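Local coordinates for sensor protein (Shewanella oneidensis, PDB 3LIC) that is a putative membrane-bound histidine kinase whose extracellular PDC-fold domain probably senses an external signal for a two-component pathway, at residues 21-25 / 172-178; 227-232 / 244-248; 240-245 / 257-263. All blocks are in the same frame, centred on the assembly; numbering follows the deposited sequence. Where two conformers were deposited one is given.

Contact 1: 21-25 / 172-178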
ATOM      1  N   SER A  21       0.112   6.731  14.079  1.00 24.37           N
ATOM      2  CA  SER A  21       0.073   5.721  13.043  1.00 23.97           C
ATOM      3  C   SER A  21      -0.155   6.265  11.626  1.00 23.04           C
ATOM      4  O   SER A  21       0.394   5.708  10.669  1.00 22.20           O
ATOM      5  CB  SER A  21      -1.006   4.723  13.355  1.00 23.94           C
ATOM      6  OG  SER A  21      -0.446   3.834  14.271  1.00 28.26           O
ATOM      7  N   ALA A  22      -0.968   7.310  11.487  1.00 21.14           N
ATOM      8  CA  ALA A  22      -1.137   7.949  10.172  1.00 20.27           C
ATOM      9  C   ALA A  22       0.218   8.537   9.781  1.00 19.82           C
ATOM     10  O   ALA A  22       0.593   8.642   8.634  1.00 20.61           O
ATOM     11  CB  ALA A  22      -2.244   9.104  10.233  1.00 17.09           C
ATOM     12  N   SER A  23       0.930   8.980  10.778  1.00 19.48           N
ATOM     13  CA  SER A  23       2.219   9.563  10.605  1.00 20.44           C
ATOM     14  C   SER A  23       3.277   8.576  10.100  1.00 19.58           C
ATOM     15  O   SER A  23       4.035   8.881   9.177  1.00 20.20           O
ATOM     16  CB  SER A  23       2.674  10.055  11.983  1.00 21.08           C
ATOM     17  OG  SER A  23       3.298  11.266  11.860  1.00 21.65           O
ATOM     18  N   ARG A  24       3.413   7.465  10.787  1.00 18.34           N
ATOM     19  CA  ARG A  24       4.278   6.363  10.367  0.50 18.75           C
ATOM     20  C   ARG A  24       3.966   5.998   8.926  1.00 18.78           C
ATOM     21  O   ARG A  24       4.848   5.815   8.097  1.00 19.97           O
ATOM     22  CB  ARG A  24       4.026   5.129  11.249  0.50 18.19           C
ATOM     23  CG  ARG A  24       4.089   5.448  12.765  0.50 18.10           C
ATOM     24  CD  ARG A  24       4.377   4.249  13.691  0.50 13.91           C
ATOM     25  NE  ARG A  24       4.711   4.811  14.989  0.50 15.97           N
ATOM     26  CZ  ARG A  24       3.922   4.827  16.060  0.50 15.22           C
ATOM     27  NH1 ARG A  24       2.748   4.218  16.052  0.50  6.20           N
ATOM     28  NH2 ARG A  24       4.351   5.434  17.156  0.50 17.87           N
ATOM     29  N   LEU A  25       2.673   5.871   8.636  1.00 18.01           N
ATOM     30  CA  LEU A  25       2.258   5.424   7.337  1.00 17.38           C
ATOM     31  C   LEU A  25       2.660   6.507   6.335  1.00 17.97           C
ATOM     32  O   LEU A  25       3.149   6.181   5.287  1.00 17.73           O
ATOM     33  CB  LEU A  25       0.748   5.087   7.262  1.00 17.04           C
ATOM     34  CG  LEU A  25       0.172   4.829   5.849  1.00 16.75           C
ATOM     35  CD1 LEU A  25       0.703   3.616   5.165  1.00 10.32           C
ATOM     36  CD2 LEU A  25      -1.355   4.770   5.900  1.00 14.94           C
ATOM     37  N   LEU A 172       2.155  -3.817   7.366  1.00 17.14           N
ATOM     38  CA  LEU A 172       1.725  -2.471   7.757  1.00 16.16           C
ATOM     39  C   LEU A 172       1.504  -2.310   9.241  1.00 16.13           C
ATOM     40  O   LEU A 172       1.880  -1.283   9.783  1.00 18.32           O
ATOM     41  CB  LEU A 172       0.448  -2.036   7.029  1.00 16.44           C
ATOM     42  CG  LEU A 172       0.607  -1.821   5.537  1.00 15.21           C
ATOM     43  CD1 LEU A 172      -0.759  -1.504   4.907  1.00 17.72           C
ATOM     44  CD2 LEU A 172       1.652  -0.673   5.312  1.00 16.25           C
ATOM     45  N   PRO A 173       0.866  -3.277   9.926  1.00 17.14           N
ATOM     46  CA  PRO A 173       0.609  -3.097  11.378  1.00 17.64           C
ATOM     47  C   PRO A 173       1.848  -2.874  12.211  1.00 19.85           C
ATOM     48  O   PRO A 173       1.916  -1.970  13.056  1.00 19.55           O
ATOM     49  CB  PRO A 173      -0.009  -4.453  11.771  1.00 18.57           C
ATOM     50  CG  PRO A 173      -0.683  -4.978  10.419  1.00 14.90           C
ATOM     51  CD  PRO A 173       0.414  -4.614   9.453  1.00 16.08           C
ATOM     52  N   GLU A 174       2.857  -3.715  11.996  1.00 22.01           N
ATOM     53  CA  GLU A 174       4.126  -3.460  12.623  1.00 22.16           C
ATOM     54  C   GLU A 174       4.783  -2.134  12.173  1.00 22.27           C
ATOM     55  O   GLU A 174       5.364  -1.407  12.996  1.00 21.63           O
ATOM     56  CB  GLU A 174       5.073  -4.604  12.332  1.00 23.44           C
ATOM     57  CG  GLU A 174       6.478  -4.165  12.707  1.00 31.92           C
ATOM     58  CD  GLU A 174       7.476  -5.291  12.598  1.00 43.52           C
ATOM     59  OE1 GLU A 174       7.265  -6.186  11.726  1.00 45.29           O
ATOM     60  OE2 GLU A 174       8.477  -5.262  13.376  1.00 47.04           O
ATOM     61  N   GLN A 175       4.747  -1.813  10.870  1.00 21.41           N
ATOM     62  CA  GLN A 175       5.400  -0.603  10.448  1.00 20.43           C
ATOM     63  C   GLN A 175       4.671   0.614  11.053  1.00 21.31           C
ATOM     64  O   GLN A 175       5.292   1.655  11.312  1.00 21.22           O
ATOM     65  CB  GLN A 175       5.438  -0.540   8.907  1.00 21.25           C
ATOM     66  CG  GLN A 175       6.548  -1.366   8.345  1.00 19.98           C
ATOM     67  CD  GLN A 175       6.332  -1.668   6.903  1.00 20.19           C
ATOM     68  OE1 GLN A 175       5.188  -1.867   6.470  1.00 16.04           O
ATOM     69  NE2 GLN A 175       7.429  -1.707   6.126  1.00 16.94           N
ATOM     70  N   LEU A 176       3.358   0.465  11.291  1.00 21.25           N
ATOM     71  CA  LEU A 176       2.483   1.517  11.845  1.00 21.78           C
ATOM     72  C   LEU A 176       2.390   1.477  13.371  1.00 22.57           C
ATOM     73  O   LEU A 176       2.052   2.498  13.978  1.00 22.95           O
ATOM     74  CB  LEU A 176       1.072   1.430  11.268  1.00 20.96           C
ATOM     75  CG  LEU A 176       0.871   2.271   9.979  1.00 21.47           C
ATOM     76  CD1 LEU A 176       2.078   2.160   8.965  1.00 14.48           C
ATOM     77  CD2 LEU A 176      -0.509   1.936   9.354  1.00 18.14           C
ATOM     78  N   GLY A 177       2.707   0.330  13.977  1.00 22.43           N
ATOM     79  CA  GLY A 177       2.839   0.242  15.432  1.00 22.99           C
ATOM     80  C   GLY A 177       1.475   0.021  16.088  1.00 23.95           C
ATOM     81  O   GLY A 177       1.205   0.600  17.105  1.00 24.05           O
ATOM     82  N   ILE A 178       0.626  -0.794  15.457  1.00 23.70           N
ATOM     83  CA  ILE A 178      -0.741  -1.046  15.814  1.00 22.98           C
ATOM     84  C   ILE A 178      -0.962  -2.558  15.592  1.00 24.09           C
ATOM     85  O   ILE A 178      -0.511  -3.165  14.560  1.00 24.45           O
ATOM     86  CB  ILE A 178      -1.749  -0.265  14.879  1.00 23.46           C
ATOM     87  CG1 ILE A 178      -1.453   1.231  14.827  1.00 25.76           C
ATOM     88  CG2 ILE A 178      -3.136  -0.312  15.419  1.00 20.64           C
ATOM     89  CD1 ILE A 178      -1.573   1.978  16.227  1.00 27.81           C
TER

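Contact 2: 227-232 / 244-248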
ATOM      1  N   GLY A 227     -14.562  12.184   4.592  1.00 36.31           N
ATOM      2  CA  GLY A 227     -13.108  12.229   4.499  1.00 36.03           C
ATOM      3  C   GLY A 227     -12.503  13.145   5.556  1.00 36.27           C
ATOM      4  O   GLY A 227     -11.596  13.910   5.283  1.00 37.21           O
ATOM      5  N   GLN A 228     -13.008  13.077   6.775  1.00 35.94           N
ATOM      6  CA  GLN A 228     -12.489  13.903   7.852  1.00 36.23           C
ATOM      7  C   GLN A 228     -11.785  13.027   8.913  1.00 33.97           C
ATOM      8  O   GLN A 228     -12.175  11.870   9.094  1.00 33.99           O
ATOM      9  CB  GLN A 228     -13.682  14.637   8.495  1.00 37.38           C
ATOM     10  CG  GLN A 228     -14.524  15.485   7.498  1.00 44.02           C
ATOM     11  CD  GLN A 228     -14.208  16.988   7.560  1.00 49.93           C
ATOM     12  OE1 GLN A 228     -14.820  17.710   8.340  1.00 55.36           O
ATOM     13  NE2 GLN A 228     -13.273  17.457   6.733  1.00 51.05           N
ATOM     14  N   ALA A 229     -10.788  13.575   9.606  1.00 31.14           N
ATOM     15  CA  ALA A 229     -10.286  13.015  10.872  1.00 29.53           C
ATOM     16  C   ALA A 229     -11.418  13.043  11.940  1.00 29.23           C
ATOM     17  O   ALA A 229     -12.214  13.987  11.955  1.00 30.40           O
ATOM     18  CB  ALA A 229      -9.077  13.814  11.365  1.00 27.76           C
ATOM     19  N   GLY A 230     -11.540  12.026  12.789  1.00 26.55           N
ATOM     20  CA  GLY A 230     -12.541  12.071  13.846  1.00 25.32           C
ATOM     21  C   GLY A 230     -12.653  10.806  14.681  1.00 24.67           C
ATOM     22  O   GLY A 230     -11.973   9.812  14.385  1.00 23.61           O
ATOM     23  N   GLN A 231     -13.539  10.818  15.677  1.00 23.90           N
ATOM     24  CA  GLN A 231     -13.722   9.691  16.593  1.00 25.90           C
ATOM     25  C   GLN A 231     -15.189   9.246  16.483  1.00 26.20           C
ATOM     26  O   GLN A 231     -16.045  10.066  16.310  1.00 26.89           O
ATOM     27  CB  GLN A 231     -13.436  10.122  18.056  1.00 26.00           C
ATOM     28  CG  GLN A 231     -11.914  10.249  18.509  1.00 29.02           C
ATOM     29  CD  GLN A 231     -11.075  11.228  17.659  1.00 31.81           C
ATOM     30  OE1 GLN A 231     -11.248  12.445  17.752  1.00 34.00           O
ATOM     31  NE2 GLN A 231     -10.168  10.695  16.823  1.00 27.62           N
ATOM     32  N   ALA A 232     -15.490   7.973  16.645  1.00 25.47           N
ATOM     33  CA  ALA A 232     -16.848   7.538  16.642  1.00 25.74           C
ATOM     34  C   ALA A 232     -16.842   6.081  17.021  1.00 27.15           C
ATOM     35  O   ALA A 232     -15.842   5.424  16.864  1.00 26.38           O
ATOM     36  CB  ALA A 232     -17.466   7.698  15.271  1.00 25.55           C
ATOM     37  N   ALA A 244     -13.501   4.028  17.877  1.00 20.14           N
ATOM     38  CA  ALA A 244     -12.588   4.138  16.708  1.00 18.96           C
ATOM     39  C   ALA A 244     -12.142   5.567  16.540  1.00 19.49           C
ATOM     40  O   ALA A 244     -12.862   6.522  16.907  1.00 20.22           O
ATOM     41  CB  ALA A 244     -13.264   3.688  15.459  1.00 17.10           C
ATOM     42  N   SER A 245     -10.951   5.720  16.002  1.00 18.98           N
ATOM     43  CA  SER A 245     -10.427   7.015  15.718  1.00 19.53           C
ATOM     44  C   SER A 245      -9.832   6.965  14.336  1.00 20.32           C
ATOM     45  O   SER A 245      -9.049   6.067  14.029  1.00 21.42           O
ATOM     46  CB  SER A 245      -9.367   7.379  16.744  1.00 18.75           C
ATOM     47  OG  SER A 245      -8.835   8.634  16.472  1.00 19.01           O
ATOM     48  N   VAL A 246     -10.183   7.956  13.516  1.00 21.08           N
ATOM     49  CA  VAL A 246      -9.807   8.039  12.125  1.00 19.07           C
ATOM     50  C   VAL A 246      -8.836   9.184  12.038  1.00 20.62           C
ATOM     51  O   VAL A 246      -9.120  10.252  12.542  1.00 20.08           O
ATOM     52  CB  VAL A 246     -11.039   8.440  11.272  1.00 18.96           C
ATOM     53  CG1 VAL A 246     -10.668   8.697   9.769  1.00 16.83           C
ATOM     54  CG2 VAL A 246     -12.157   7.424  11.425  1.00 17.85           C
ATOM     55  N   ALA A 247      -7.691   8.979  11.375  1.00 21.66           N
ATOM     56  CA  ALA A 247      -6.749  10.062  11.137  1.00 22.05           C
ATOM     57  C   ALA A 247      -6.450  10.069   9.654  1.00 22.59           C
ATOM     58  O   ALA A 247      -6.418   9.023   9.003  1.00 23.29           O
ATOM     59  CB  ALA A 247      -5.485   9.862  11.913  1.00 20.24           C
ATOM     60  N   GLU A 248      -6.218  11.263   9.129  1.00 23.00           N
ATOM     61  CA  GLU A 248      -5.903  11.414   7.731  1.00 24.33           C
ATOM     62  C   GLU A 248      -4.376  11.391   7.430  1.00 23.57           C
ATOM     63  O   GLU A 248      -3.542  11.866   8.214  1.00 22.37           O
ATOM     64  CB  GLU A 248      -6.541  12.691   7.223  1.00 24.66           C
ATOM     65  CG  GLU A 248      -6.324  12.857   5.757  1.00 31.98           C
ATOM     66  CD  GLU A 248      -7.398  13.694   5.122  1.00 38.99           C
ATOM     67  OE1 GLU A 248      -8.408  13.100   4.683  1.00 41.67           O
ATOM     68  OE2 GLU A 248      -7.225  14.935   5.082  1.00 41.08           O
TER

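Contact 3: 240-245 / 257-263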
ATOM      1  N   THR A 240     -20.263  -6.660  18.077  1.00 40.47           N
ATOM      2  CA  THR A 240     -19.320  -6.067  19.027  1.00 39.02           C
ATOM      3  C   THR A 240     -19.188  -4.547  18.769  1.00 36.61           C
ATOM      4  O   THR A 240     -18.983  -4.120  17.622  1.00 36.41           O
ATOM      5  CB  THR A 240     -17.937  -6.739  18.930  1.00 39.98           C
ATOM      6  OG1 THR A 240     -18.109  -8.157  18.979  1.00 40.86           O
ATOM      7  CG2 THR A 240     -16.977  -6.255  20.066  1.00 39.69           C
ATOM      8  N   VAL A 241     -19.320  -3.745  19.827  1.00 33.60           N
ATOM      9  CA  VAL A 241     -19.119  -2.283  19.737  1.00 30.53           C
ATOM     10  C   VAL A 241     -17.636  -1.902  19.865  1.00 28.24           C
ATOM     11  O   VAL A 241     -16.957  -2.354  20.804  1.00 28.47           O
ATOM     12  CB  VAL A 241     -19.896  -1.548  20.876  1.00 31.07           C
ATOM     13  CG1 VAL A 241     -19.943  -0.029  20.625  1.00 25.01           C
ATOM     14  CG2 VAL A 241     -21.301  -2.088  20.940  1.00 31.98           C
ATOM     15  N   TYR A 242     -17.149  -1.080  18.938  1.00 25.54           N
ATOM     16  CA  TYR A 242     -15.785  -0.558  18.975  1.00 23.73           C
ATOM     17  C   TYR A 242     -15.834   0.935  19.222  1.00 22.83           C
ATOM     18  O   TYR A 242     -16.748   1.597  18.762  1.00 21.58           O
ATOM     19  CB  TYR A 242     -15.092  -0.783  17.629  1.00 23.37           C
ATOM     20  CG  TYR A 242     -14.792  -2.219  17.340  1.00 25.22           C
ATOM     21  CD1 TYR A 242     -13.504  -2.731  17.503  1.00 28.98           C
ATOM     22  CD2 TYR A 242     -15.779  -3.060  16.900  1.00 24.66           C
ATOM     23  CE1 TYR A 242     -13.224  -4.069  17.247  1.00 31.00           C
ATOM     24  CE2 TYR A 242     -15.527  -4.357  16.650  1.00 30.22           C
ATOM     25  CZ  TYR A 242     -14.254  -4.867  16.816  1.00 31.48           C
ATOM     26  OH  TYR A 242     -14.035  -6.188  16.528  1.00 34.85           O
ATOM     27  N   LEU A 243     -14.818   1.470  19.885  1.00 21.37           N
ATOM     28  CA  LEU A 243     -14.523   2.874  19.789  1.00 21.81           C
ATOM     29  C   LEU A 243     -13.407   3.019  18.744  1.00 21.03           C
ATOM     30  O   LEU A 243     -12.476   2.195  18.707  1.00 21.35           O
ATOM     31  CB  LEU A 243     -14.095   3.414  21.180  1.00 22.35           C
ATOM     32  CG  LEU A 243     -15.203   3.983  22.107  1.00 25.21           C
ATOM     33  CD1 LEU A 243     -16.441   3.144  22.177  1.00 22.63           C
ATOM     34  CD2 LEU A 243     -14.625   4.249  23.490  1.00 25.09           C
ATOM     35  N   ALA A 244     -13.501   4.028  17.877  1.00 20.14           N
ATOM     36  CA  ALA A 244     -12.588   4.138  16.708  1.00 18.96           C
ATOM     37  C   ALA A 244     -12.142   5.567  16.540  1.00 19.49           C
ATOM     38  O   ALA A 244     -12.862   6.522  16.907  1.00 20.22           O
ATOM     39  CB  ALA A 244     -13.264   3.688  15.459  1.00 17.10           C
ATOM     40  N   SER A 245     -10.951   5.720  16.002  1.00 18.98           N
ATOM     41  CA  SER A 245     -10.427   7.015  15.718  1.00 19.53           C
ATOM     42  C   SER A 245      -9.832   6.965  14.336  1.00 20.32           C
ATOM     43  O   SER A 245      -9.049   6.067  14.029  1.00 21.42           O
ATOM     44  CB  SER A 245      -9.367   7.379  16.744  1.00 18.75           C
ATOM     45  OG  SER A 245      -8.835   8.634  16.472  1.00 19.01           O
ATOM     46  N   VAL A 257      -7.490   4.015  10.494  1.00 19.10           N
ATOM     47  CA  VAL A 257      -8.498   3.869  11.534  1.00 19.83           C
ATOM     48  C   VAL A 257      -7.972   2.954  12.641  1.00 20.20           C
ATOM     49  O   VAL A 257      -7.585   1.829  12.366  1.00 19.91           O
ATOM     50  CB  VAL A 257      -9.770   3.213  10.968  1.00 20.03           C
ATOM     51  CG1 VAL A 257     -10.874   3.122  12.062  1.00 20.97           C
ATOM     52  CG2 VAL A 257     -10.248   3.959   9.715  1.00 20.05           C
ATOM     53  N   VAL A 258      -7.945   3.444  13.873  1.00 20.59           N
ATOM     54  CA  VAL A 258      -7.636   2.593  15.044  1.00 21.93           C
ATOM     55  C   VAL A 258      -8.941   2.343  15.817  1.00 22.40           C
ATOM     56  O   VAL A 258      -9.679   3.264  16.138  1.00 23.00           O
ATOM     57  CB  VAL A 258      -6.627   3.282  15.997  1.00 22.05           C
ATOM     58  CG1 VAL A 258      -6.315   2.367  17.213  1.00 22.28           C
ATOM     59  CG2 VAL A 258      -5.325   3.680  15.228  1.00 22.34           C
HETATM   60  N   MSE A 259      -9.239   1.093  16.095  1.00 23.96           N
HETATM   61  CA  MSE A 259     -10.504   0.714  16.717  1.00 24.97           C
HETATM   62  C   MSE A 259     -10.183  -0.410  17.676  1.00 24.33           C
HETATM   63  O   MSE A 259      -9.396  -1.301  17.330  1.00 23.95           O
HETATM   64  CB  MSE A 259     -11.487   0.243  15.665  1.00 24.89           C
HETATM   65  CG  MSE A 259     -11.082  -1.027  15.032  1.00 33.42           C
HETATM   66 SE   MSE A 259     -11.710  -1.178  13.162  1.00 58.37          SE
HETATM   67  CE  MSE A 259     -10.065  -0.613  12.304  1.00 51.66           C
ATOM     68  N   VAL A 260     -10.765  -0.362  18.882  1.00 24.13           N
ATOM     69  CA  VAL A 260     -10.598  -1.434  19.871  1.00 23.17           C
ATOM     70  C   VAL A 260     -11.979  -1.758  20.462  1.00 22.84           C
ATOM     71  O   VAL A 260     -12.807  -0.865  20.645  1.00 22.09           O
ATOM     72  CB  VAL A 260      -9.620  -0.996  20.983  1.00 24.58           C
ATOM     73  CG1 VAL A 260      -9.301  -2.153  21.990  1.00 23.40           C
ATOM     74  CG2 VAL A 260      -8.343  -0.397  20.379  1.00 22.47           C
ATOM     75  N   PRO A 261     -12.268  -3.040  20.703  1.00 23.15           N
ATOM     76  CA  PRO A 261     -13.622  -3.284  21.267  1.00 23.04           C
ATOM     77  C   PRO A 261     -13.808  -2.490  22.549  1.00 22.95           C
ATOM     78  O   PRO A 261     -12.877  -2.348  23.334  1.00 22.33           O
ATOM     79  CB  PRO A 261     -13.643  -4.771  21.558  1.00 23.06           C
ATOM     80  CG  PRO A 261     -12.550  -5.368  20.508  1.00 23.92           C
ATOM     81  CD  PRO A 261     -11.505  -4.283  20.401  1.00 22.31           C
ATOM     82  N   LYS A 262     -14.998  -1.924  22.724  1.00 22.78           N
ATOM     83  CA  LYS A 262     -15.281  -1.131  23.904  1.00 23.68           C
ATOM     84  C   LYS A 262     -15.103  -1.888  25.245  1.00 22.53           C
ATOM     85  O   LYS A 262     -14.585  -1.310  26.206  1.00 21.81           O
ATOM     86  CB  LYS A 262     -16.710  -0.555  23.819  1.00 23.34           C
ATOM     87  CG  LYS A 262     -16.969   0.409  24.938  1.00 27.16           C
ATOM     88  CD  LYS A 262     -18.280   1.158  24.722  1.00 38.15           C
ATOM     89  CE  LYS A 262     -19.468   0.319  25.241  1.00 43.27           C
ATOM     90  NZ  LYS A 262     -20.826   0.897  24.927  1.00 46.91           N
ATOM     91  N   HIS A 263     -15.563  -3.144  25.345  1.00 23.11           N
ATOM     92  CA  HIS A 263     -15.444  -3.936  26.598  0.50 23.23           C
ATOM     93  C   HIS A 263     -14.009  -3.935  27.086  1.00 24.21           C
ATOM     94  O   HIS A 263     -13.701  -3.718  28.268  1.00 24.79           O
ATOM     95  CB  HIS A 263     -15.962  -5.405  26.422  0.50 22.80           C
ATOM     96  CG  HIS A 263     -15.318  -6.205  25.306  0.50 20.29           C
ATOM     97  ND1 HIS A 263     -14.068  -6.791  25.420  0.50 16.23           N
ATOM     98  CD2 HIS A 263     -15.806  -6.606  24.101  0.50 16.85           C
ATOM     99  CE1 HIS A 263     -13.792  -7.471  24.324  0.50 12.46           C
ATOM    100  NE2 HIS A 263     -14.828  -7.376  23.507  0.50 16.44           N
TER

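Contact 1: 21-25 / 172-178
The Schellman motif that ends the short helix 172-176 packs on the long helix 2-46, with L176 reaching S21, R24 and L25. The two helix segments cross steeply, 109° between their directions and 9.2 Å between axes at closest approach. G177, at positive phi, turns the chain out of the helix; P173 O takes both G177 N and I178 N, from opposite faces of its plane, with a weak bond from G177 N to E174 O. Across the contact, NH1 of R24 donates to L176 O over 2.8 Å, nearly straight at 165°, with the oxygen at the edge of the guanidinium; R24 has two conformers, and this less certain bond rests on one. The R24 chain, extended from CG to NE, runs alongside this carbonyl. S21 OG bonds to the same oxygen, but its place is doubtful because it crowds I178. On the apolar side, L176 CD1 rests 3.6 Å from L25 CB. With only an alanine at L176, L25 CB would probably lose the CD1 contact and a gap would open between the helices. L176 and P173 also touch L183, L172 touches F194, and L25 meets V185 and V256, so both helices pack against the five-stranded sheet.

Contact 2: 227-232 / 244-248
G230, Q231 and A232 pair with V246, S245 and A244 in the beta hairpin of strands 230-235 and 241-248, at one edge of a five-stranded antiparallel sheet of this PDC-fold sensor domain. The strand pairing is the tight part. G230 and V246 form a hydrogen-bonded pair: V246 N donates to G230 O over 2.7 Å, while G230 N comes to V246 O at 3.0 Å. A232 and A244 repeat the pattern, with A232 N 3.0 Å from A244 O and A244 N 2.9 Å from A232 O. Between them Q231 and S245 are a non-hydrogen-bonded pair, their CA atoms 4.3 Å apart. A244 and V246 share a face covered by helix 218-226, through F220 and, for V246, L223 as well. Q231 and S245 lie on the other face, toward helix 2-46, where Q231 touches Y11 and A15.

Packing is looser at 227-229, where a Schellman motif with G227 at positive phi has just ended helix 218-226. A229 meets V246 O through its CB and a CA-H...O contact of 3.4 Å from A229 CA, without an N-H...O bond, and the Q228 side chain starts away from the partner strand into an exposed position. The extended E248 chain brings OE1 to 3.3 Å from G227 O, but both are acceptors and no bond joins them; E248 also touches R255. Back at the paired end, Q231 folds at chi2 (57°), which turns its amide across to the neighbouring strand. NE2 there donates to S245 OG, which is also bonded to S18 OG; the modelled 2.5 Å is very short, so that length is uncertain, and the bond is bent to 137° at the hydrogen.

Contact 3: 240-245 / 257-263
Y242 to S245 run antiparallel to V258 to P261, the two strand segments 162° apart in direction and 4.5 Å between axes, with L243-V260 and S245-V258 as hydrogen-bonded pairs. S245 N donates to V258 O and V258 N to S245 O. Beyond P261, at the N-cap position of helix 262-268, K262 N still bonds to V241 O, 2.8 Å away and almost perfectly straight at 177°.

The Y242 ring and P261 lie side by side and point the same way, CE1 of the tyrosine 3.6 Å from CG of the proline. P261 CA makes an off-centre CH-pi contact, 4.3 Å from the ring centroid. Selenomethionine M259 has its CG between backbone N and carbonyl carbon (chi1 67°), which places that atom 3.9 Å from Y242 CD1. Its SE stands above the ring face in a distant Met-aromatic contact, 5.4 Å from the centroid, and its CB packs 3.9 Å from A244 CB. These strands and 230-235 form a three-stranded beta meander, and from 230-235 F234 stacks on Y242 and touches M259. On the other face, that of L243 and V258, both side chains meet helix 2-46, L243 at Y11 and L14, V258 at E17 and S18. The L243 side chain also lies obliquely across that of K262, L243 CD1 3.7 Å from K262 CD.

Overall arrangement
From the N terminus, helix 2-46 supplies the first half of contact 1, which closes a long loop of 146 residues that takes in the six-stranded sheet before returning with helix 172-176. The chain then builds the five-stranded sheet, where contacts 2 and 3 each close a short hairpin. Their spans overlap rather than nest: contact 3 begins on the strand where contact 2 ends, sharing A244 and S245 on 241-248, the middle strand of the three-stranded meander, their centres about 12 Å apart. Contact 1 touches both, A22 packing on A247 and E248 and I178 on V258. Together they join the long helix, the short helix 172-176 and the later sheet.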